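Local coordinates for protein aldehyde dehydrogenase (Burkholderia thailandensis, PDB 5J6B) that probably oxidises aldehydes to carboxylic acids with NADP as coenzyme, and is captured here in covalent complex with NADPH, at residues I152-F157 with G179-L184; I265-Q270 with I300-V305; A25-E30 with A40-L45. All coordinates share one frame; numbering follows the deposited sequence.

The three contacts lie in series along one chain and illustrate how separate sheets are built from pairs of neighbouring strands. Contacts 1 and 2 each close a beta-alpha-beta unit, whereas contact 3 is a beta hairpin near the N-terminus. Contacts 1 and 3 lie near the coenzyme: the side chain of L184 is about 8 Å from the bound NADPH and that of L29 about 7 Å, with the centres of these two contacts about 24 Å apart. Contact 2 belongs to another sheet on the opposite side of the chain's centre, its centre about 46 Å from that of contact 1 and about 51 Å from that of contact 3. None of the three touches another.

Contact 1 (I152-F157 with G179-L184); sequences IGPCSF and GCPFVL
The rings of F157 and F182 lie nearly parallel, their planes 29° apart, but they are slid so far that the centroids stand 5.3 Å from each other and overlap is slight. CE2 of F157 carries the approach, meeting F182 CB obliquely at 3.5 Å. The F182 ring also has the backbone N of L184 at its edge, in plane. Its position follows from chi1 of 67°, which tucks CG in over the main chain and leads the ring off, so that F157 packs mainly against its inner end. Nearer the backbone, CD1 of L184 meets F157 CB at 3.6 Å, while at the N-terminal end of the strands SG of C155 lies 3.7 Å from CB of C180.

The backbones pair as parallel strands. C155 N donates to P181 O at 2.9 Å, C155 O accepts from V183 N nearly in line with its carbonyl bond, and F157 N donates to V183 O at 3.0 Å. C155, F157, F182 and L184 share one sheet face. Helix 164-178, the crossover of a beta-alpha-beta unit with strands 155-158 and 182-185, covers both aromatic rings there; P154 and P181 meet helix 48-66, and strand 232-236 continues the sheet beyond 155-158.

Contact 2 (I265-Q270 with I300-V305); sequences IVDADQ and IAHADV
Two parallel strands of a beta-alpha-beta unit meet where I265 and V266 run beside I300 and A301, and just past them the chain turns into helix 303-319. V266 N donates to I300 O at 2.9 Å, and V266 O accepts from H302 N at the same length, nearly straight off the carbonyl. H302 then occupies the N-cap. A chi1 of -165° turns its imidazole so that ND1 can accept from D304 N at 3.0 Å, the donor tilted 18° from the ring plane.

The same ring also takes a CH-pi contact: CB of A268 sits over the centre of one face, 3.4 Å from the centroid. A268 is presented by the type I turn D267-Q270, and its backbone N is gripped by D267 OD1 at 2.8 Å from above the carboxylate plane; D267 OD2 bonds H426 and T421. One water donates to both A268 O and D304 OD2, bridging turn and helix start. CG1 of V305 packs 3.5 Å from A268 O, and its CG2 approaches CG1 of V266. F398 meets the H302 ring edge-to-face. Strand 263-266, helix 274-286 and strand 298-302 make up the parallel beta-alpha-beta unit, in which H302 both closes the second strand and N-caps helix 303-319.

Contact 3 (A25-E30 with A40-L45); sequences ANAELE and ATRVAL
The side-chain amide of N26 behaves like a piece of strand: OD1 accepts from L45 N at 3.0 Å while ND2 donates to L45 O at 3.0 Å, both bonds almost straight. This two-point pairing extends a beta hairpin, strands 29-32 and 39-43, beyond its regular backbone bonds. Chi1 of 61° folds the amide back over its own residue and toward the backbone of L45, just past the end of strand 39-43, and ND2 has L45 O exactly in its plane. OD1 also accepts from E28 N, forming an Asx turn; three bonds, two into OD1 and one from ND2, thus fix the rotation of the amide. L45 O is in turn joined through a water to E28 OE1.

Further along, L29 and V43 form an antiparallel hydrogen-bonded pair, with L29 N to V43 O at 3.1 Å and V43 N to L29 O at 2.9 Å. Their side chains lie alongside each other, pointing the same way; CD2 of L29 touches CG2 of V43 at 3.6 Å, and P215 packs on both. Strand 13-18 flanks the other edge of 39-43.

E30 and R42, a non-hydrogen-bonded pair, send their side chains out together from the opposite face; beyond them A40 and T41 both face V31 in a classic beta bulge. E30 and R42 form a salt bridge, NH2 of R42 to OE2 of E30 at 3.2 Å, but the hydrogen bond within it is bent and weak, with the carboxylate and guanidinium planes 68° apart.

Contact 1 (I152-F157 with G179-L184)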
ATOM      1  N   ILE A 152       2.591   9.129  18.973  1.00 15.81           N
ATOM      2  CA  ILE A 152       1.794   8.539  20.049  1.00 14.91           C
ATOM      3  C   ILE A 152       1.915   9.360  21.330  1.00 17.19           C
ATOM      4  O   ILE A 152       1.000   9.361  22.167  1.00 20.00           O
ATOM      5  CB  ILE A 152       2.192   7.069  20.293  1.00 16.72           C
ATOM      6  CG1 ILE A 152       1.201   6.396  21.242  1.00 22.24           C
ATOM      7  CG2 ILE A 152       3.601   6.962  20.891  1.00 14.94           C
ATOM      8  CD1 ILE A 152       1.415   4.890  21.368  1.00 24.38           C
ATOM      9  N   GLY A 153       3.022  10.078  21.500  1.00 17.58           N
ATOM     10  CA  GLY A 153       3.294  10.787  22.730  1.00 20.39           C
ATOM     11  C   GLY A 153       4.684  10.445  23.218  1.00 20.43           C
ATOM     12  O   GLY A 153       5.483   9.855  22.487  1.00 17.52           O
ATOM     13  N   PRO A 154       5.007  10.810  24.460  1.00 18.81           N
ATOM     14  CA  PRO A 154       6.343  10.503  24.993  1.00 20.28           C
ATOM     15  C   PRO A 154       6.562   8.999  25.123  1.00 16.51           C
ATOM     16  O   PRO A 154       5.686   8.262  25.568  1.00 18.88           O
ATOM     17  CB  PRO A 154       6.347  11.192  26.367  1.00 24.59           C
ATOM     18  CG  PRO A 154       5.219  12.193  26.321  1.00 23.65           C
ATOM     19  CD  PRO A 154       4.185  11.582  25.409  1.00 17.67           C
ATOM     20  N   CYS A 155       7.751   8.546  24.738  1.00 18.34           N
ATOM     21  CA  CYS A 155       8.074   7.127  24.701  1.00 16.79           C
ATOM     22  C   CYS A 155       9.132   6.779  25.740  1.00 20.90           C
ATOM     23  O   CYS A 155      10.122   7.492  25.897  1.00 16.93           O
ATOM     24  CB  CYS A 155       8.573   6.718  23.316  1.00 18.14           C
ATOM     25  SG  CYS A 155       7.299   6.852  22.028  1.00 16.50           S
ATOM     26  N   SER A 156       8.920   5.664  26.429  1.00 18.61           N
ATOM     27  CA  SER A 156       9.899   5.105  27.350  1.00 18.59           C
ATOM     28  C   SER A 156      10.627   3.957  26.649  1.00 16.97           C
ATOM     29  O   SER A 156       9.989   3.011  26.182  1.00 15.76           O
ATOM     30  CB  SER A 156       9.199   4.630  28.624  1.00 18.90           C
ATOM     31  OG  SER A 156      10.095   3.995  29.510  1.00 20.27           O
ATOM     32  N   PHE A 157      11.959   4.043  26.571  1.00 15.95           N
ATOM     33  CA  PHE A 157      12.783   3.047  25.897  1.00 16.12           C
ATOM     34  C   PHE A 157      13.731   2.406  26.905  1.00 17.91           C
ATOM     35  O   PHE A 157      14.406   3.109  27.663  1.00 22.73           O
ATOM     36  CB  PHE A 157      13.613   3.667  24.750  1.00 15.15           C
ATOM     37  CG  PHE A 157      12.791   4.202  23.603  1.00 14.76           C
ATOM     38  CD1 PHE A 157      11.531   3.672  23.311  1.00 14.63           C
ATOM     39  CD2 PHE A 157      13.284   5.234  22.808  1.00 14.59           C
ATOM     40  CE1 PHE A 157      10.776   4.165  22.245  1.00 19.41           C
ATOM     41  CE2 PHE A 157      12.537   5.735  21.743  1.00 16.89           C
ATOM     42  CZ  PHE A 157      11.274   5.194  21.461  1.00 18.15           C
ATOM     43  N   GLY A 179       8.582  11.728  15.280  1.00 18.77           N
ATOM     44  CA  GLY A 179       8.308  12.915  16.072  1.00 20.05           C
ATOM     45  C   GLY A 179       7.851  12.649  17.493  1.00 19.10           C
ATOM     46  O   GLY A 179       7.115  13.463  18.065  1.00 17.76           O
ATOM     47  N   CYS A 180       8.277  11.521  18.096  1.00 15.94           N
ATOM     48  CA  CYS A 180       7.968  11.273  19.506  1.00 15.68           C
ATOM     49  C   CYS A 180       9.128  11.699  20.374  1.00 16.90           C
ATOM     50  O   CYS A 180      10.274  11.309  20.096  1.00 15.69           O
ATOM     51  CB  CYS A 180       7.700   9.799  19.765  1.00 15.11           C
ATOM     52  SG  CYS A 180       6.280   9.186  18.909  1.00 21.26           S
ATOM     53  N   PRO A 181       8.886  12.445  21.440  1.00 15.12           N
ATOM     54  CA  PRO A 181       9.944  12.629  22.443  1.00 19.10           C
ATOM     55  C   PRO A 181      10.140  11.320  23.186  1.00 15.94           C
ATOM     56  O   PRO A 181       9.229  10.496  23.275  1.00 14.98           O
ATOM     57  CB  PRO A 181       9.395  13.728  23.360  1.00 19.94           C
ATOM     58  CG  PRO A 181       7.920  13.662  23.193  1.00 21.96           C
ATOM     59  CD  PRO A 181       7.623  13.095  21.811  1.00 16.71           C
ATOM     60  N   PHE A 182      11.349  11.100  23.692  1.00 18.58           N
ATOM     61  CA  PHE A 182      11.591   9.823  24.350  1.00 22.12           C
ATOM     62  C   PHE A 182      12.596   9.988  25.477  1.00 17.53           C
ATOM     63  O   PHE A 182      13.386  10.937  25.507  1.00 18.04           O
ATOM     64  CB  PHE A 182      12.082   8.754  23.357  1.00 21.05           C
ATOM     65  CG  PHE A 182      13.440   9.040  22.785  1.00 13.24           C
ATOM     66  CD1 PHE A 182      14.596   8.660  23.472  1.00 14.66           C
ATOM     67  CD2 PHE A 182      13.564   9.687  21.567  1.00 13.13           C
ATOM     68  CE1 PHE A 182      15.864   8.933  22.956  1.00 19.53           C
ATOM     69  CE2 PHE A 182      14.838   9.972  21.035  1.00 18.25           C
ATOM     70  CZ  PHE A 182      15.987   9.583  21.730  1.00 14.85           C
ATOM     71  N   VAL A 183      12.558   9.033  26.402  1.00 18.51           N
ATOM     72  CA  VAL A 183      13.542   8.895  27.467  1.00 20.43           C
ATOM     73  C   VAL A 183      14.116   7.488  27.364  1.00 26.41           C
ATOM     74  O   VAL A 183      13.381   6.505  27.520  1.00 18.14           O
ATOM     75  CB  VAL A 183      12.924   9.135  28.857  1.00 17.17           C
ATOM     76  CG1 VAL A 183      14.021   9.109  29.929  1.00 16.99           C
ATOM     77  CG2 VAL A 183      12.177  10.462  28.899  1.00 18.84           C
ATOM     78  N   LEU A 184      15.417   7.385  27.102  1.00 21.90           N
ATOM     79  CA  LEU A 184      16.061   6.088  26.918  1.00 22.98           C
ATOM     80  C   LEU A 184      16.842   5.693  28.165  1.00 15.80           C
ATOM     81  O   LEU A 184      17.656   6.475  28.661  1.00 15.39           O
ATOM     82  CB  LEU A 184      17.001   6.101  25.710  1.00 14.60           C
ATOM     83  CG  LEU A 184      17.933   4.892  25.575  1.00 17.67           C
ATOM     84  CD1 LEU A 184      17.146   3.572  25.321  1.00 14.31           C
ATOM     85  CD2 LEU A 184      18.953   5.156  24.463  1.00 22.11           C
TER

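Contact 2 (I265-Q270 with I300-V305)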
ATOM      1  N   ILE A 265      17.340 -25.818  10.869  1.00 13.58           N
ATOM      2  CA  ILE A 265      17.176 -27.129  10.244  1.00 13.31           C
ATOM      3  C   ILE A 265      18.140 -27.225   9.072  1.00 15.95           C
ATOM      4  O   ILE A 265      18.260 -26.281   8.276  1.00 13.62           O
ATOM      5  CB  ILE A 265      15.723 -27.347   9.763  1.00 13.22           C
ATOM      6  CG1 ILE A 265      14.760 -27.431  10.947  1.00 19.75           C
ATOM      7  CG2 ILE A 265      15.610 -28.610   8.880  1.00 13.53           C
ATOM      8  CD1 ILE A 265      13.293 -27.362  10.534  1.00 13.97           C
ATOM      9  N   VAL A 266      18.820 -28.364   8.949  1.00 14.35           N
ATOM     10  CA  VAL A 266      19.637 -28.658   7.773  1.00 16.45           C
ATOM     11  C   VAL A 266      18.987 -29.838   7.055  1.00 16.25           C
ATOM     12  O   VAL A 266      18.979 -30.960   7.573  1.00 15.28           O
ATOM     13  CB  VAL A 266      21.097 -28.958   8.138  1.00 21.88           C
ATOM     14  CG1 VAL A 266      21.903 -29.184   6.864  1.00 21.44           C
ATOM     15  CG2 VAL A 266      21.694 -27.797   8.966  1.00 21.02           C
ATOM     16  N   ASP A 267      18.486 -29.601   5.846  1.00 16.97           N
ATOM     17  CA  ASP A 267      17.688 -30.593   5.133  1.00 19.09           C
ATOM     18  C   ASP A 267      18.581 -31.626   4.442  1.00 17.71           C
ATOM     19  O   ASP A 267      19.808 -31.484   4.357  1.00 18.94           O
ATOM     20  CB  ASP A 267      16.783 -29.903   4.106  1.00 16.90           C
ATOM     21  CG  ASP A 267      15.477 -30.647   3.862  1.00 20.38           C
ATOM     22  OD1 ASP A 267      15.302 -31.777   4.371  1.00 18.82           O
ATOM     23  OD2 ASP A 267      14.628 -30.095   3.129  1.00 20.39           O
ATOM     24  N   ALA A 268      17.926 -32.677   3.928  1.00 19.92           N
ATOM     25  CA  ALA A 268      18.596 -33.835   3.333  1.00 21.13           C
ATOM     26  C   ALA A 268      19.408 -33.497   2.084  1.00 21.73           C
ATOM     27  O   ALA A 268      20.333 -34.245   1.740  1.00 20.76           O
ATOM     28  CB  ALA A 268      17.553 -34.906   2.974  1.00 18.44           C
ATOM     29  N   ASP A 269      19.094 -32.394   1.404  1.00 17.47           N
ATOM     30  CA  ASP A 269      19.654 -32.103   0.092  1.00 22.73           C
ATOM     31  C   ASP A 269      20.876 -31.182   0.149  1.00 24.35           C
ATOM     32  O   ASP A 269      21.271 -30.635  -0.883  1.00 22.09           O
ATOM     33  CB  ASP A 269      18.575 -31.492  -0.806  1.00 22.02           C
ATOM     34  CG  ASP A 269      17.919 -30.238  -0.196  1.00 24.04           C
ATOM     35  OD1 ASP A 269      18.358 -29.760   0.882  1.00 20.54           O
ATOM     36  OD2 ASP A 269      16.946 -29.724  -0.801  1.00 18.50           O
ATOM     37  N   GLN A 270      21.492 -31.014   1.317  1.00 19.04           N
ATOM     38  CA  GLN A 270      22.498 -29.971   1.515  1.00 18.92           C
ATOM     39  C   GLN A 270      23.942 -30.470   1.414  1.00 18.77           C
ATOM     40  O   GLN A 270      24.865 -29.699   1.705  1.00 18.88           O
ATOM     41  CB  GLN A 270      22.274 -29.299   2.872  1.00 18.54           C
ATOM     42  CG  GLN A 270      20.944 -28.545   2.940  1.00 19.50           C
ATOM     43  CD  GLN A 270      20.972 -27.268   2.112  1.00 18.35           C
ATOM     44  OE1 GLN A 270      21.631 -26.301   2.479  1.00 19.55           O
ATOM     45  NE2 GLN A 270      20.250 -27.262   0.993  1.00 17.75           N
ATOM     46  N   ILE A 300      19.256 -28.966  13.955  1.00 21.41           N
ATOM     47  CA  ILE A 300      18.413 -30.126  13.668  1.00 18.42           C
ATOM     48  C   ILE A 300      18.760 -30.565  12.250  1.00 19.91           C
ATOM     49  O   ILE A 300      18.314 -29.947  11.275  1.00 17.04           O
ATOM     50  CB  ILE A 300      16.922 -29.785  13.805  1.00 20.78           C
ATOM     51  CG1 ILE A 300      16.625 -29.219  15.202  1.00 20.18           C
ATOM     52  CG2 ILE A 300      16.043 -31.004  13.500  1.00 18.07           C
ATOM     53  CD1 ILE A 300      15.284 -28.474  15.315  1.00 17.53           C
ATOM     54  N   ALA A 301      19.568 -31.620  12.120  1.00 18.34           N
ATOM     55  CA  ALA A 301      20.187 -31.987  10.852  1.00 16.53           C
ATOM     56  C   ALA A 301      19.674 -33.330  10.357  1.00 18.59           C
ATOM     57  O   ALA A 301      19.559 -34.286  11.134  1.00 19.93           O
ATOM     58  CB  ALA A 301      21.713 -32.046  10.985  1.00 19.62           C
ATOM     59  N   HIS A 302      19.408 -33.403   9.052  1.00 25.04           N
ATOM     60  CA  HIS A 302      18.864 -34.616   8.455  1.00 17.76           C
ATOM     61  C   HIS A 302      19.892 -35.744   8.461  1.00 18.67           C
ATOM     62  O   HIS A 302      21.088 -35.529   8.218  1.00 19.59           O
ATOM     63  CB  HIS A 302      18.396 -34.347   7.020  1.00 17.41           C
ATOM     64  CG  HIS A 302      17.511 -35.425   6.471  1.00 20.76           C
ATOM     65  ND1 HIS A 302      18.005 -36.593   5.926  1.00 20.45           N
ATOM     66  CD2 HIS A 302      16.163 -35.517   6.393  1.00 21.03           C
ATOM     67  CE1 HIS A 302      17.001 -37.354   5.530  1.00 21.88           C
ATOM     68  NE2 HIS A 302      15.872 -36.730   5.809  1.00 22.79           N
ATOM     69  N   ALA A 303      19.401 -36.960   8.719  1.00 19.52           N
ATOM     70  CA  ALA A 303      20.244 -38.150   8.798  1.00 21.97           C
ATOM     71  C   ALA A 303      21.129 -38.322   7.569  1.00 22.84           C
ATOM     72  O   ALA A 303      22.251 -38.820   7.682  1.00 23.60           O
ATOM     73  CB  ALA A 303      19.353 -39.391   8.987  1.00 21.43           C
ATOM     74  N   ASP A 304      20.652 -37.908   6.391  1.00 22.97           N
ATOM     75  CA  ASP A 304      21.430 -38.095   5.167  1.00 24.47           C
ATOM     76  C   ASP A 304      22.720 -37.278   5.155  1.00 31.01           C
ATOM     77  O   ASP A 304      23.682 -37.662   4.480  1.00 23.95           O
ATOM     78  CB  ASP A 304      20.593 -37.725   3.945  1.00 23.34           C
ATOM     79  CG  ASP A 304      19.530 -38.751   3.632  1.00 29.84           C
ATOM     80  OD1 ASP A 304      19.465 -39.776   4.335  1.00 23.31           O
ATOM     81  OD2 ASP A 304      18.785 -38.540   2.657  1.00 25.97           O
ATOM     82  N   VAL A 305      22.752 -36.135   5.841  1.00 24.55           N
ATOM     83  CA  VAL A 305      23.939 -35.289   5.875  1.00 26.28           C
ATOM     84  C   VAL A 305      24.560 -35.224   7.260  1.00 28.22           C
ATOM     85  O   VAL A 305      25.563 -34.522   7.440  1.00 23.29           O
ATOM     86  CB  VAL A 305      23.643 -33.867   5.362  1.00 23.35           C
ATOM     87  CG1 VAL A 305      23.090 -33.902   3.930  1.00 21.57           C
ATOM     88  CG2 VAL A 305      22.674 -33.146   6.304  1.00 22.29           C
TER
HETATM   89  O   HOH W   1      19.865 -37.100   0.741  1.00 33.15           O

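Contact 3 (A25-E30 with A40-L45)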
ATOM      1  N   ALA A  25      26.043  14.979  36.525  1.00 28.32           N
ATOM      2  CA  ALA A  25      25.375  15.002  37.823  1.00 32.73           C
ATOM      3  C   ALA A  25      26.222  14.337  38.904  1.00 26.16           C
ATOM      4  O   ALA A  25      26.198  14.751  40.066  1.00 27.24           O
ATOM      5  CB  ALA A  25      24.007  14.315  37.716  1.00 27.49           C
ATOM      6  N   ASN A  26      26.953  13.298  38.540  1.00 25.65           N
ATOM      7  CA  ASN A  26      27.725  12.489  39.476  1.00 30.53           C
ATOM      8  C   ASN A  26      28.530  11.518  38.628  1.00 29.01           C
ATOM      9  O   ASN A  26      28.467  11.548  37.397  1.00 29.99           O
ATOM     10  CB  ASN A  26      26.822  11.766  40.479  1.00 31.40           C
ATOM     11  CG  ASN A  26      25.837  10.808  39.803  1.00 28.70           C
ATOM     12  OD1 ASN A  26      26.233   9.766  39.288  1.00 24.45           O
ATOM     13  ND2 ASN A  26      24.553  11.151  39.828  1.00 26.87           N
ATOM     14  N   ALA A  27      29.280  10.647  39.292  1.00 31.69           N
ATOM     15  CA  ALA A  27      30.076   9.623  38.622  1.00 29.94           C
ATOM     16  C   ALA A  27      29.861   8.275  39.291  1.00 28.29           C
ATOM     17  O   ALA A  27      30.800   7.497  39.491  1.00 28.61           O
ATOM     18  CB  ALA A  27      31.557  10.001  38.614  1.00 27.40           C
ATOM     19  N   GLU A  28      28.608   7.975  39.638  1.00 31.34           N
ATOM     20  CA  GLU A  28      28.339   6.847  40.519  1.00 30.79           C
ATOM     21  C   GLU A  28      28.338   5.512  39.788  1.00 29.37           C
ATOM     22  O   GLU A  28      28.586   4.478  40.418  1.00 27.87           O
ATOM     23  CB  GLU A  28      27.009   7.064  41.246  1.00 35.46           C
ATOM     24  CG  GLU A  28      26.993   8.323  42.107  1.00 45.35           C
ATOM     25  CD  GLU A  28      25.609   8.674  42.629  1.00 55.10           C
ATOM     26  OE1 GLU A  28      24.667   7.878  42.417  1.00 54.96           O
ATOM     27  OE2 GLU A  28      25.466   9.750  43.249  1.00 60.53           O
ATOM     28  N   LEU A  29      28.068   5.500  38.482  1.00 28.10           N
ATOM     29  CA  LEU A  29      27.950   4.253  37.730  1.00 24.44           C
ATOM     30  C   LEU A  29      29.309   3.872  37.154  1.00 27.51           C
ATOM     31  O   LEU A  29      29.773   4.477  36.182  1.00 23.32           O
ATOM     32  CB  LEU A  29      26.910   4.373  36.619  1.00 23.51           C
ATOM     33  CG  LEU A  29      26.761   3.107  35.762  1.00 20.33           C
ATOM     34  CD1 LEU A  29      26.540   1.885  36.659  1.00 24.62           C
ATOM     35  CD2 LEU A  29      25.623   3.251  34.740  1.00 19.39           C
ATOM     36  N   GLU A  30      29.934   2.854  37.737  1.00 23.66           N
ATOM     37  CA  GLU A  30      31.177   2.323  37.201  1.00 24.19           C
ATOM     38  C   GLU A  30      30.884   1.356  36.059  1.00 28.30           C
ATOM     39  O   GLU A  30      29.986   0.508  36.160  1.00 21.78           O
ATOM     40  CB  GLU A  30      31.966   1.624  38.308  1.00 26.33           C
ATOM     41  CG  GLU A  30      32.334   2.532  39.484  1.00 27.81           C
ATOM     42  CD  GLU A  30      33.147   1.804  40.542  1.00 33.59           C
ATOM     43  OE1 GLU A  30      32.833   0.625  40.837  1.00 31.46           O
ATOM     44  OE2 GLU A  30      34.107   2.408  41.071  1.00 43.75           O
ATOM     45  N   ALA A  40      36.514   0.776  33.629  1.00 23.22           N
ATOM     46  CA  ALA A  40      36.952   1.481  32.435  1.00 28.61           C
ATOM     47  C   ALA A  40      36.605   2.959  32.470  1.00 28.65           C
ATOM     48  O   ALA A  40      37.339   3.769  31.906  1.00 31.08           O
ATOM     49  CB  ALA A  40      36.322   0.843  31.188  1.00 26.15           C
ATOM     50  N   THR A  41      35.492   3.328  33.091  1.00 26.53           N
ATOM     51  CA  THR A  41      35.045   4.716  33.129  1.00 26.58           C
ATOM     52  C   THR A  41      33.903   4.793  34.132  1.00 22.86           C
ATOM     53  O   THR A  41      33.469   3.782  34.689  1.00 24.22           O
ATOM     54  CB  THR A  41      34.603   5.219  31.749  1.00 30.12           C
ATOM     55  OG1 THR A  41      34.371   6.635  31.794  1.00 25.88           O
ATOM     56  CG2 THR A  41      33.320   4.514  31.311  1.00 23.27           C
ATOM     57  N   ARG A  42      33.417   6.005  34.350  1.00 25.85           N
ATOM     58  CA  ARG A  42      32.312   6.261  35.257  1.00 26.59           C
ATOM     59  C   ARG A  42      31.337   7.178  34.550  1.00 25.07           C
ATOM     60  O   ARG A  42      31.751   8.028  33.760  1.00 27.69           O
ATOM     61  CB  ARG A  42      32.809   6.886  36.567  1.00 27.68           C
ATOM     62  CG  ARG A  42      33.680   5.938  37.351  1.00 29.83           C
ATOM     63  CD  ARG A  42      34.236   6.566  38.617  1.00 41.49           C
ATOM     64  NE  ARG A  42      34.886   5.544  39.431  1.00 51.80           N
ATOM     65  CZ  ARG A  42      36.076   5.018  39.159  1.00 52.58           C
ATOM     66  NH1 ARG A  42      36.761   5.422  38.091  1.00 46.96           N
ATOM     67  NH2 ARG A  42      36.583   4.085  39.955  1.00 53.55           N
ATOM     68  N   VAL A  43      30.039   6.965  34.768  1.00 26.33           N
ATOM     69  CA  VAL A  43      29.032   7.794  34.124  1.00 25.00           C
ATOM     70  C   VAL A  43      28.017   8.246  35.165  1.00 23.12           C
ATOM     71  O   VAL A  43      27.891   7.661  36.246  1.00 22.51           O
ATOM     72  CB  VAL A  43      28.336   7.077  32.941  1.00 29.13           C
ATOM     73  CG1 VAL A  43      29.331   6.208  32.167  1.00 31.54           C
ATOM     74  CG2 VAL A  43      27.158   6.280  33.418  1.00 19.81           C
ATOM     75  N   ALA A  44      27.314   9.330  34.832  1.00 25.08           N
ATOM     76  CA  ALA A  44      26.301   9.891  35.715  1.00 27.62           C
ATOM     77  C   ALA A  44      25.091   8.963  35.808  1.00 25.81           C
ATOM     78  O   ALA A  44      24.531   8.560  34.785  1.00 20.45           O
ATOM     79  CB  ALA A  44      25.870  11.266  35.211  1.00 24.23           C
ATOM     80  N   LEU A  45      24.693   8.635  37.038  1.00 24.12           N
ATOM     81  CA  LEU A  45      23.552   7.768  37.316  1.00 25.91           C
ATOM     82  C   LEU A  45      22.358   8.649  37.672  1.00 28.29           C
ATOM     83  O   LEU A  45      22.436   9.467  38.598  1.00 29.95           O
ATOM     84  CB  LEU A  45      23.883   6.800  38.454  1.00 28.60           C
ATOM     85  CG  LEU A  45      22.895   5.702  38.850  1.00 27.06           C
ATOM     86  CD1 LEU A  45      22.795   4.615  37.773  1.00 25.51           C
ATOM     87  CD2 LEU A  45      23.288   5.115  40.201  1.00 31.51           C
TER
HETATM   88  O   HOH W   2      32.218   5.721  41.154  1.00 46.47           O
HETATM   89  O   HOH W   3      21.963   8.652  41.354  1.00 29.56           O